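Local coordinates for microcin B17-processing protein McbD (Escherichia coli str. K-12 substr. MG1655, PDB 6GRH) that is needed to process the inactive precursor of the peptide antibiotic microcin B17 into its active form, as a YcaO-family protein working beside McbB and McbC, at residues Arg24-Phe29 with Ile198-Leu203; His106-Val111 with Ala137-Phe142; Pro125-Ala130 with Lys141-Arg146. The protein carries 1 engineered substitution. All coordinates share one frame; numbering follows the deposited sequence. Where two conformers were deposited one is given.

Contact 1. Residues Arg24-Phe29 with Ile198-Leu203; sequences RNMPTF and IDEILL
P27 and M26 pack against I201, joining the loop that leads into strand 28-33 to helix 196-208. P27 sets its ring carbon CG 3.7 Å from CD1 of I201, and the sulfur SD of M26 lies 4.3 Å from CG1 of the same isoleucine. With chi1 at -79° and chi2 at -69° the M26 chain bends toward the helix, so that SD and CE reach the aliphatic part of E200; the two side chains cross at about a right angle, CE of M26 3.9 Å from CG of E200. I201 and P27 also touch V259 and W263, respectively, of helix 251-275.

The polar contacts gather round the carboxylate of E200. Its CD lies 3.9 Å from CB of N25, but the amide and the acid do not bond directly. Water 1 joins them, accepting from ND2 of N25 at 2.9 Å and donating to OE2 of E200 at 2.8 Å. The same OE2 takes a hydrogen bond from N23 ND2 and forms a salt bridge with R63 of a neighbouring McbC chain. The carbonyl O of N25, 3.8 Å from CB of E200, is buried with no polar partner.

The contact is therefore apolar where M26 and P27 meet I201, and polar and water-bridged where N25 meets the E200 carboxylate. E200 takes part both in this packing and in the McbC interface, and the bonds at OE2 would favour the ionised acid.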
loop_
_atom_site.group_PDB
_atom_site.type_symbol
_atom_site.label_atom_id
_atom_site.label_comp_id
_atom_site.label_asym_id
_atom_site.label_seq_id
_atom_site.Cartn_x
_atom_site.Cartn_y
_atom_site.Cartn_z
ATOM N N ARG E 24 -18.280 -15.534 -13.614
ATOM C CA ARG E 24 -17.208 -15.240 -14.555
ATOM C C ARG E 24 -17.604 -15.548 -16.002
ATOM O O ARG E 24 -17.051 -14.954 -16.930
ATOM C CB ARG E 24 -15.908 -15.975 -14.191
ATOM C CG ARG E 24 -15.898 -17.453 -14.494
ATOM C CD ARG E 24 -14.614 -18.119 -14.046
ATOM N NE ARG E 24 -14.522 -19.444 -14.633
ATOM C CZ ARG E 24 -14.040 -19.708 -15.849
ATOM N NH1 ARG E 24 -13.541 -18.746 -16.624
ATOM N NH2 ARG E 24 -14.021 -20.958 -16.283
ATOM N N ASN E 25 -18.566 -16.448 -16.161
ATOM C CA ASN E 25 -19.119 -16.780 -17.461
ATOM C C ASN E 25 -20.257 -15.926 -17.988
ATOM O O ASN E 25 -20.745 -16.201 -19.065
ATOM C CB ASN E 25 -19.493 -18.271 -17.482
ATOM C CG ASN E 25 -18.276 -19.149 -17.389
ATOM O OD1 ASN E 25 -17.303 -18.901 -18.097
ATOM N ND2 ASN E 25 -18.291 -20.133 -16.494
ATOM N N MET E 26 -20.700 -14.898 -17.270
ATOM C CA MET E 26 -21.665 -13.982 -17.856
ATOM C C MET E 26 -20.891 -12.871 -18.556
ATOM O O MET E 26 -19.736 -12.606 -18.205
ATOM C CB MET E 26 -22.652 -13.445 -16.829
ATOM C CG MET E 26 -23.779 -14.443 -16.483
ATOM S SD MET E 26 -24.948 -14.739 -17.837
ATOM C CE MET E 26 -26.260 -15.717 -17.077
ATOM N N PRO E 27 -21.506 -12.234 -19.568
ATOM C CA PRO E 27 -20.842 -11.106 -20.231
ATOM C C PRO E 27 -20.669 -9.933 -19.274
ATOM O O PRO E 27 -21.393 -9.814 -18.313
ATOM C CB PRO E 27 -21.772 -10.739 -21.389
ATOM C CG PRO E 27 -23.005 -11.535 -21.236
ATOM C CD PRO E 27 -22.798 -12.583 -20.183
ATOM N N THR E 28 -19.661 -9.125 -19.537
ATOM C CA THR E 28 -19.438 -7.900 -18.827
ATOM C C THR E 28 -20.361 -6.862 -19.440
ATOM O O THR E 28 -20.532 -6.834 -20.658
ATOM C CB THR E 28 -17.970 -7.462 -18.984
ATOM O OG1 THR E 28 -17.131 -8.395 -18.303
ATOM C CG2 THR E 28 -17.702 -6.059 -18.412
ATOM N N PHE E 29 -20.890 -5.984 -18.583
ATOM C CA PHE E 29 -21.764 -4.908 -18.960
ATOM C C PHE E 29 -21.107 -3.613 -18.521
ATOM O O PHE E 29 -20.702 -3.486 -17.352
ATOM C CB PHE E 29 -23.087 -5.088 -18.237
ATOM C CG PHE E 29 -24.090 -3.997 -18.508
ATOM C CD1 PHE E 29 -24.899 -4.024 -19.658
ATOM C CD2 PHE E 29 -24.250 -2.939 -17.608
ATOM C CE1 PHE E 29 -25.827 -3.011 -19.898
ATOM C CE2 PHE E 29 -25.192 -1.940 -17.835
ATOM C CZ PHE E 29 -25.982 -1.976 -18.977
ATOM N N ILE E 198 -21.922 -17.341 -24.317
ATOM C CA ILE E 198 -23.084 -17.432 -25.199
ATOM C C ILE E 198 -23.958 -18.590 -24.739
ATOM O O ILE E 198 -25.173 -18.450 -24.595
ATOM C CB ILE E 198 -22.651 -17.605 -26.676
ATOM C CG1 ILE E 198 -21.743 -16.447 -27.102
ATOM C CG2 ILE E 198 -23.859 -17.738 -27.601
ATOM C CD1 ILE E 198 -22.329 -15.061 -26.921
ATOM N N ASP E 199 -23.328 -19.724 -24.479
ATOM C CA ASP E 199 -24.032 -20.909 -23.996
ATOM C C ASP E 199 -24.661 -20.710 -22.620
ATOM O O ASP E 199 -25.730 -21.220 -22.359
ATOM C CB ASP E 199 -23.087 -22.114 -24.006
ATOM C CG ASP E 199 -22.649 -22.491 -25.430
ATOM O OD1 ASP E 199 -23.378 -22.162 -26.396
ATOM O OD2 ASP E 199 -21.571 -23.088 -25.599
ATOM N N GLU E 200 -23.994 -19.952 -21.762
ATOM C CA GLU E 200 -24.540 -19.571 -20.455
ATOM C C GLU E 200 -25.867 -18.784 -20.609
ATOM O O GLU E 200 -26.859 -19.097 -19.947
ATOM C CB GLU E 200 -23.510 -18.733 -19.701
ATOM C CG GLU E 200 -23.791 -18.537 -18.225
ATOM C CD GLU E 200 -23.151 -19.582 -17.329
ATOM O OE1 GLU E 200 -22.640 -20.632 -17.808
ATOM O OE2 GLU E 200 -23.187 -19.344 -16.107
ATOM N N ILE E 201 -25.873 -17.779 -21.490
ATOM C CA ILE E 201 -27.096 -17.024 -21.792
ATOM C C ILE E 201 -28.158 -17.942 -22.401
ATOM O O ILE E 201 -29.289 -17.962 -21.935
ATOM C CB ILE E 201 -26.846 -15.815 -22.735
ATOM C CG1 ILE E 201 -25.946 -14.781 -22.070
ATOM C CG2 ILE E 201 -28.166 -15.163 -23.166
ATOM C CD1 ILE E 201 -25.262 -13.872 -23.070
ATOM N N LEU E 202 -27.805 -18.720 -23.421
ATOM C CA LEU E 202 -28.804 -19.572 -24.068
ATOM C C LEU E 202 -29.431 -20.557 -23.074
ATOM O O LEU E 202 -30.655 -20.713 -23.056
ATOM C CB LEU E 202 -28.230 -20.311 -25.294
ATOM C CG LEU E 202 -27.891 -19.397 -26.479
ATOM C CD1 LEU E 202 -26.971 -20.118 -27.450
ATOM C CD2 LEU E 202 -29.145 -18.912 -27.191
ATOM N N LEU E 203 -28.611 -21.188 -22.224
ATOM C CA LEU E 203 -29.148 -22.129 -21.229
ATOM C C LEU E 203 -30.110 -21.426 -20.241
ATOM O O LEU E 203 -31.182 -21.929 -19.938
ATOM C CB LEU E 203 -28.012 -22.818 -20.464
ATOM C CG LEU E 203 -28.449 -24.015 -19.616
ATOM C CD1 LEU E 203 -29.062 -25.099 -20.475
ATOM C CD2 LEU E 203 -27.273 -24.571 -18.821
HETATM O O HOH W 1 -20.720 -20.034 -14.946
#

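Contact 2. Residues His106-Val111 with Ala137-Phe142; sequences HKFKTV and ADDLKF
D139 uses both carboxylate oxygens to bind the segment 106-111. OD1 of D139 takes the N-H of H106 NE2 at 2.7 Å, a bond of 159° that lies close to the imidazole plane but reaches the acid from above the carboxylate plane; ring and carboxylate are almost perpendicular. OD2 of D139 receives the backbone N of K109 at 2.9 Å through its syn lone pair, and water 2 donates a further hydrogen bond to it while donating also to the carbonyl O of K109, 2.9 Å away. The buried carboxylate thus has three donors, and the protonated NE2 of H106 is satisfied by it. NZ of K109 stays 5.3 Å from OD2 of D138, too far for a direct ion pair.

The same H106 also packs in an aromatic cluster. It carries CG anti to its N (chi1 -176°), which lays the imidazole against F142: CE2 of F142 sits over the centre of its face, 3.3 Å from CG of H106, the two planes inclined at 34°. F108 turns its edge to the face of F142 in a T-shaped pair, and its own ring meets F92 of helix 82-95.

The result is a His-carboxylate hydrogen bond beside an aromatic cluster of H106, F108 and F142. In this YcaO protein it ties the chain running from helix 100-105 into strand 108-115 of the antiparallel sheet to the 3-10 turn 137-139 and the F142 that follows it, in the long loop between strands 121-125 and 151-154.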
loop_
_atom_site.group_PDB
_atom_site.type_symbol
_atom_site.label_atom_id
_atom_site.label_comp_id
_atom_site.label_asym_id
_atom_site.label_seq_id
_atom_site.Cartn_x
_atom_site.Cartn_y
_atom_site.Cartn_z
ATOM N N HIS E 106 -37.452 23.703 -51.711
ATOM C CA HIS E 106 -37.069 23.976 -50.332
ATOM C C HIS E 106 -35.535 23.903 -50.175
ATOM O O HIS E 106 -34.880 23.005 -50.719
ATOM C CB HIS E 106 -37.752 22.999 -49.372
ATOM C CG HIS E 106 -37.482 23.293 -47.929
ATOM N ND1 HIS E 106 -38.019 24.387 -47.283
ATOM C CD2 HIS E 106 -36.713 22.653 -47.016
ATOM C CE1 HIS E 106 -37.600 24.400 -46.029
ATOM N NE2 HIS E 106 -36.808 23.358 -45.840
ATOM N N LYS E 107 -34.986 24.862 -49.434
ATOM C CA LYS E 107 -33.567 24.902 -49.127
ATOM C C LYS E 107 -33.310 24.115 -47.832
ATOM O O LYS E 107 -33.543 24.626 -46.739
ATOM C CB LYS E 107 -33.075 26.350 -49.010
ATOM C CG LYS E 107 -33.091 27.123 -50.319
ATOM C CD LYS E 107 -32.269 28.414 -50.253
ATOM C CE LYS E 107 -31.860 28.922 -51.640
ATOM N NZ LYS E 107 -30.986 27.959 -52.392
ATOM N N PHE E 108 -32.853 22.868 -47.976
ATOM C CA PHE E 108 -32.523 22.004 -46.828
ATOM C C PHE E 108 -31.167 22.330 -46.218
ATOM O O PHE E 108 -30.198 22.617 -46.921
ATOM C CB PHE E 108 -32.495 20.532 -47.241
ATOM C CG PHE E 108 -33.839 19.962 -47.543
ATOM C CD1 PHE E 108 -34.356 20.001 -48.833
ATOM C CD2 PHE E 108 -34.599 19.394 -46.532
ATOM C CE1 PHE E 108 -35.599 19.464 -49.109
ATOM C CE2 PHE E 108 -35.853 18.860 -46.802
ATOM C CZ PHE E 108 -36.354 18.895 -48.094
ATOM N N LYS E 109 -31.094 22.242 -44.897
ATOM C CA LYS E 109 -29.807 22.267 -44.212
ATOM C C LYS E 109 -29.022 21.032 -44.702
ATOM O O LYS E 109 -29.606 19.982 -44.936
ATOM C CB LYS E 109 -29.992 22.240 -42.704
ATOM C CG LYS E 109 -30.771 23.416 -42.106
ATOM C CD LYS E 109 -30.000 24.716 -42.245
ATOM C CE LYS E 109 -30.663 25.861 -41.499
ATOM N NZ LYS E 109 -30.298 25.879 -40.054
ATOM N N THR E 110 -27.727 21.200 -44.916
ATOM C CA THR E 110 -26.876 20.184 -45.518
ATOM C C THR E 110 -25.849 19.613 -44.542
ATOM O O THR E 110 -25.428 20.266 -43.585
ATOM C CB THR E 110 -26.082 20.780 -46.688
ATOM O OG1 THR E 110 -25.367 21.932 -46.231
ATOM C CG2 THR E 110 -26.998 21.177 -47.823
ATOM N N VAL E 111 -25.471 18.371 -44.798
ATOM C CA VAL E 111 -24.289 17.756 -44.211
ATOM C C VAL E 111 -23.503 17.045 -45.292
ATOM O O VAL E 111 -24.066 16.619 -46.309
ATOM C CB VAL E 111 -24.608 16.736 -43.094
ATOM C CG1 VAL E 111 -25.184 17.453 -41.892
ATOM C CG2 VAL E 111 -25.545 15.630 -43.565
ATOM N N ALA E 137 -34.538 22.329 -37.736
ATOM C CA ALA E 137 -35.917 22.654 -37.354
ATOM C C ALA E 137 -36.852 22.997 -38.526
ATOM O O ALA E 137 -37.971 22.506 -38.575
ATOM C CB ALA E 137 -35.927 23.813 -36.360
ATOM N N ASP E 138 -36.386 23.839 -39.448
ATOM C CA ASP E 138 -37.214 24.329 -40.571
ATOM C C ASP E 138 -37.472 23.262 -41.665
ATOM O O ASP E 138 -38.315 23.471 -42.545
ATOM C CB ASP E 138 -36.589 25.580 -41.204
ATOM C CG ASP E 138 -36.519 26.754 -40.231
ATOM O OD1 ASP E 138 -37.580 27.211 -39.775
ATOM O OD2 ASP E 138 -35.400 27.193 -39.893
ATOM N N ASP E 139 -36.749 22.136 -41.593
ATOM C CA ASP E 139 -36.914 20.998 -42.496
ATOM C C ASP E 139 -37.762 19.868 -41.894
ATOM O O ASP E 139 -38.037 18.884 -42.577
ATOM C CB ASP E 139 -35.536 20.436 -42.868
ATOM C CG ASP E 139 -34.589 21.495 -43.443
ATOM O OD1 ASP E 139 -35.060 22.574 -43.884
ATOM O OD2 ASP E 139 -33.361 21.245 -43.440
ATOM N N LEU E 140 -38.186 19.997 -40.636
ATOM C CA LEU E 140 -38.871 18.874 -39.969
ATOM C C LEU E 140 -40.246 18.530 -40.552
ATOM O O LEU E 140 -40.674 17.369 -40.500
ATOM C CB LEU E 140 -38.968 19.104 -38.453
ATOM C CG LEU E 140 -37.669 18.921 -37.653
ATOM C CD1 LEU E 140 -37.893 19.423 -36.227
ATOM C CD2 LEU E 140 -37.165 17.477 -37.640
ATOM N N LYS E 141 -40.913 19.519 -41.138
ATOM C CA LYS E 141 -42.172 19.279 -41.832
ATOM C C LYS E 141 -42.008 18.225 -42.949
ATOM O O LYS E 141 -42.945 17.477 -43.226
ATOM C CB LYS E 141 -42.812 20.599 -42.348
ATOM C CG LYS E 141 -41.960 21.418 -43.328
ATOM C CD LYS E 141 -42.619 22.737 -43.748
ATOM N N PHE E 142 -40.816 18.159 -43.551
ATOM C CA PHE E 142 -40.509 17.202 -44.619
ATOM C C PHE E 142 -40.153 15.809 -44.110
ATOM O O PHE E 142 -40.258 14.839 -44.847
ATOM C CB PHE E 142 -39.348 17.728 -45.488
ATOM C CG PHE E 142 -39.689 18.980 -46.248
ATOM C CD1 PHE E 142 -40.287 18.905 -47.502
ATOM C CD2 PHE E 142 -39.426 20.231 -45.711
ATOM C CE1 PHE E 142 -40.628 20.064 -48.203
ATOM C CE2 PHE E 142 -39.765 21.394 -46.406
ATOM C CZ PHE E 142 -40.366 21.312 -47.647
HETATM O O HOH W 2 -32.123 18.969 -43.956
#

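Contact 3. Residues Pro125-Ala130 with Lys141-Arg146; sequences PAVIIA and KFYPDR
V127 and I128 face Y143 and R146 where the loop after strand 121-125 returns on itself. Residues 126-129 have helical backbone angles, and the carbonyl O of A126 accepts from both I129 N and A130 N, which holds the turn compact. Residues 141-146 form neither helix nor strand, and the two backbones approach to 6.2 Å between the CA atoms of I128 and R146.

The trans chi1 of Y143 (-169°) swings its ring out toward I128. I128 CG1 stands over the centre of the phenol face in a CH-pi contact, 4.0 Å from the ring centroid and only 8° off the normal, and the two side chains cross at about a right angle. V127 packs nearer the root of the tyrosine, its CG1 3.9 Å from CB of Y143. At the far end, water 4, lying in the plane of the ring, is within hydrogen-bonding distance of both Y143 OH and I128 O, 2.8 Å from each.

In R146, chi1 (-75°) places CG 3.2 Å from the carbonyl O of V127, and bends at chi2 and chi3 turn the guanidinium toward water 3. This water, in the guanidinium plane, accepts from NH1 of R146 at 2.8 Å and donates to the carbonyl oxygens of V127 and A130. NE makes a weak bond back to P144 O, while NH2 is held by N133 OD1 and NH1 also by D132 O.

Apolar contact thus covers one face of Y143, whereas two waters bind the carbonyls of V127, I128 and A130. The aliphatic part of R146 touches V127 O directly, its NH1 reaches the turn through water 3, and loop residues that follow the turn fix the guanidinium in place.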
loop_
_atom_site.group_PDB
_atom_site.type_symbol
_atom_site.label_atom_id
_atom_site.label_comp_id
_atom_site.label_asym_id
_atom_site.label_seq_id
_atom_site.Cartn_x
_atom_site.Cartn_y
_atom_site.Cartn_z
ATOM N N PRO E 125 -29.515 15.868 -46.915
ATOM C CA PRO E 125 -30.244 16.678 -45.945
ATOM C C PRO E 125 -29.886 16.358 -44.516
ATOM O O PRO E 125 -29.920 15.195 -44.111
ATOM C CB PRO E 125 -31.707 16.330 -46.219
ATOM C CG PRO E 125 -31.717 15.996 -47.660
ATOM C CD PRO E 125 -30.452 15.208 -47.852
ATOM N N ALA E 126 -29.562 17.407 -43.768
ATOM C CA ALA E 126 -29.208 17.295 -42.365
ATOM C C ALA E 126 -30.358 16.762 -41.511
ATOM O O ALA E 126 -30.109 16.073 -40.495
ATOM C CB ALA E 126 -28.755 18.648 -41.837
ATOM N N VAL E 127 -31.599 17.052 -41.920
ATOM C CA VAL E 127 -32.783 16.620 -41.171
ATOM C C VAL E 127 -32.865 15.086 -40.973
ATOM O O VAL E 127 -33.461 14.603 -40.006
ATOM C CB VAL E 127 -34.065 17.150 -41.827
ATOM C CG1 VAL E 127 -34.385 16.394 -43.121
ATOM C CG2 VAL E 127 -35.234 17.120 -40.845
ATOM N N ILE E 128 -32.270 14.334 -41.891
ATOM C CA ILE E 128 -32.230 12.877 -41.778
ATOM C C ILE E 128 -31.238 12.385 -40.692
ATOM O O ILE E 128 -31.452 11.336 -40.091
ATOM C CB ILE E 128 -31.920 12.232 -43.152
ATOM C CG1 ILE E 128 -32.992 12.667 -44.159
ATOM C CG2 ILE E 128 -31.898 10.707 -43.055
ATOM C CD1 ILE E 128 -32.635 12.388 -45.595
ATOM N N ILE E 129 -30.191 13.165 -40.443
ATOM C CA ILE E 129 -29.050 12.746 -39.635
ATOM C C ILE E 129 -29.071 13.239 -38.192
ATOM O O ILE E 129 -28.752 12.486 -37.276
ATOM C CB ILE E 129 -27.753 13.179 -40.339
ATOM C CG1 ILE E 129 -27.236 11.983 -41.126
ATOM C CG2 ILE E 129 -26.712 13.659 -39.344
ATOM C CD1 ILE E 129 -26.853 12.282 -42.553
ATOM N N ALA E 130 -29.452 14.496 -37.995
ATOM C CA ALA E 130 -29.459 15.108 -36.670
ATOM C C ALA E 130 -30.690 14.643 -35.860
ATOM O O ALA E 130 -31.799 14.724 -36.355
ATOM C CB ALA E 130 -29.469 16.620 -36.837
ATOM N N LYS E 141 -40.913 19.519 -41.138
ATOM C CA LYS E 141 -42.172 19.279 -41.832
ATOM C C LYS E 141 -42.008 18.225 -42.949
ATOM O O LYS E 141 -42.945 17.477 -43.226
ATOM C CB LYS E 141 -42.812 20.599 -42.348
ATOM C CG LYS E 141 -41.960 21.418 -43.328
ATOM C CD LYS E 141 -42.619 22.737 -43.748
ATOM N N PHE E 142 -40.816 18.159 -43.551
ATOM C CA PHE E 142 -40.509 17.202 -44.619
ATOM C C PHE E 142 -40.153 15.809 -44.110
ATOM O O PHE E 142 -40.258 14.839 -44.847
ATOM C CB PHE E 142 -39.348 17.728 -45.488
ATOM C CG PHE E 142 -39.689 18.980 -46.248
ATOM C CD1 PHE E 142 -40.287 18.905 -47.502
ATOM C CD2 PHE E 142 -39.426 20.231 -45.711
ATOM C CE1 PHE E 142 -40.628 20.064 -48.203
ATOM C CE2 PHE E 142 -39.765 21.394 -46.406
ATOM C CZ PHE E 142 -40.366 21.312 -47.647
ATOM N N TYR E 143 -39.703 15.724 -42.862
ATOM C CA TYR E 143 -39.095 14.503 -42.329
ATOM C C TYR E 143 -39.152 14.562 -40.807
ATOM O O TYR E 143 -38.143 14.855 -40.162
ATOM C CB TYR E 143 -37.658 14.361 -42.845
ATOM C CG TYR E 143 -37.034 13.016 -42.561
ATOM C CD1 TYR E 143 -37.298 11.920 -43.364
ATOM C CD2 TYR E 143 -36.180 12.836 -41.476
ATOM C CE1 TYR E 143 -36.722 10.675 -43.101
ATOM C CE2 TYR E 143 -35.617 11.602 -41.201
ATOM C CZ TYR E 143 -35.874 10.526 -42.014
ATOM O OH TYR E 143 -35.303 9.322 -41.704
ATOM N N PRO E 144 -40.343 14.310 -40.233
ATOM C CA PRO E 144 -40.527 14.543 -38.797
ATOM C C PRO E 144 -40.006 13.431 -37.902
ATOM O O PRO E 144 -39.701 13.710 -36.739
ATOM C CB PRO E 144 -42.054 14.681 -38.650
ATOM C CG PRO E 144 -42.619 13.889 -39.783
ATOM C CD PRO E 144 -41.624 14.008 -40.910
ATOM N N ASP E 145 -39.920 12.208 -38.424
ATOM C CA ASP E 145 -39.468 11.039 -37.662
ATOM C C ASP E 145 -38.031 10.647 -38.026
ATOM O O ASP E 145 -37.748 10.300 -39.164
ATOM C CB ASP E 145 -40.427 9.861 -37.884
ATOM C CG ASP E 145 -41.853 10.181 -37.450
ATOM O OD1 ASP E 145 -42.051 10.671 -36.328
ATOM O OD2 ASP E 145 -42.796 9.987 -38.233
ATOM N N ARG E 146 -37.130 10.740 -37.046
ATOM C CA ARG E 146 -35.705 10.443 -37.192
ATOM C C ARG E 146 -35.294 9.333 -36.219
ATOM O O ARG E 146 -35.911 9.153 -35.167
ATOM C CB ARG E 146 -34.871 11.669 -36.792
ATOM C CG ARG E 146 -34.803 12.851 -37.749
ATOM C CD ARG E 146 -35.999 13.771 -37.758
ATOM N NE ARG E 146 -36.635 13.954 -36.460
ATOM C CZ ARG E 146 -36.219 14.758 -35.480
ATOM N NH1 ARG E 146 -35.107 15.491 -35.592
ATOM N NH2 ARG E 146 -36.930 14.811 -34.351
HETATM O O HOH W 3 -33.476 16.342 -37.760
HETATM O O HOH W 4 -33.432 9.470 -39.605
#

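How the contacts relate
Contacts 2 and 3 form one continuous patch, their centres about 7 Å apart. They share K141 and F142, and K109 O probably bonds to A126 N where strand 108-115 runs beside the end of strand 121-125. The loop between strands 121-125 and 151-154 thus folds back on its own beginning in contact 3 and onto strand 108-115 in contact 2. Contact 1 lies on the opposite side of the chain's centre, about 45 Å and 39 Å from them between centres, and its segments bracket both along the sequence. It borders McbB and McbC chains, whereas contacts 2 and 3 touch no other subunit and are contacts within McbD alone.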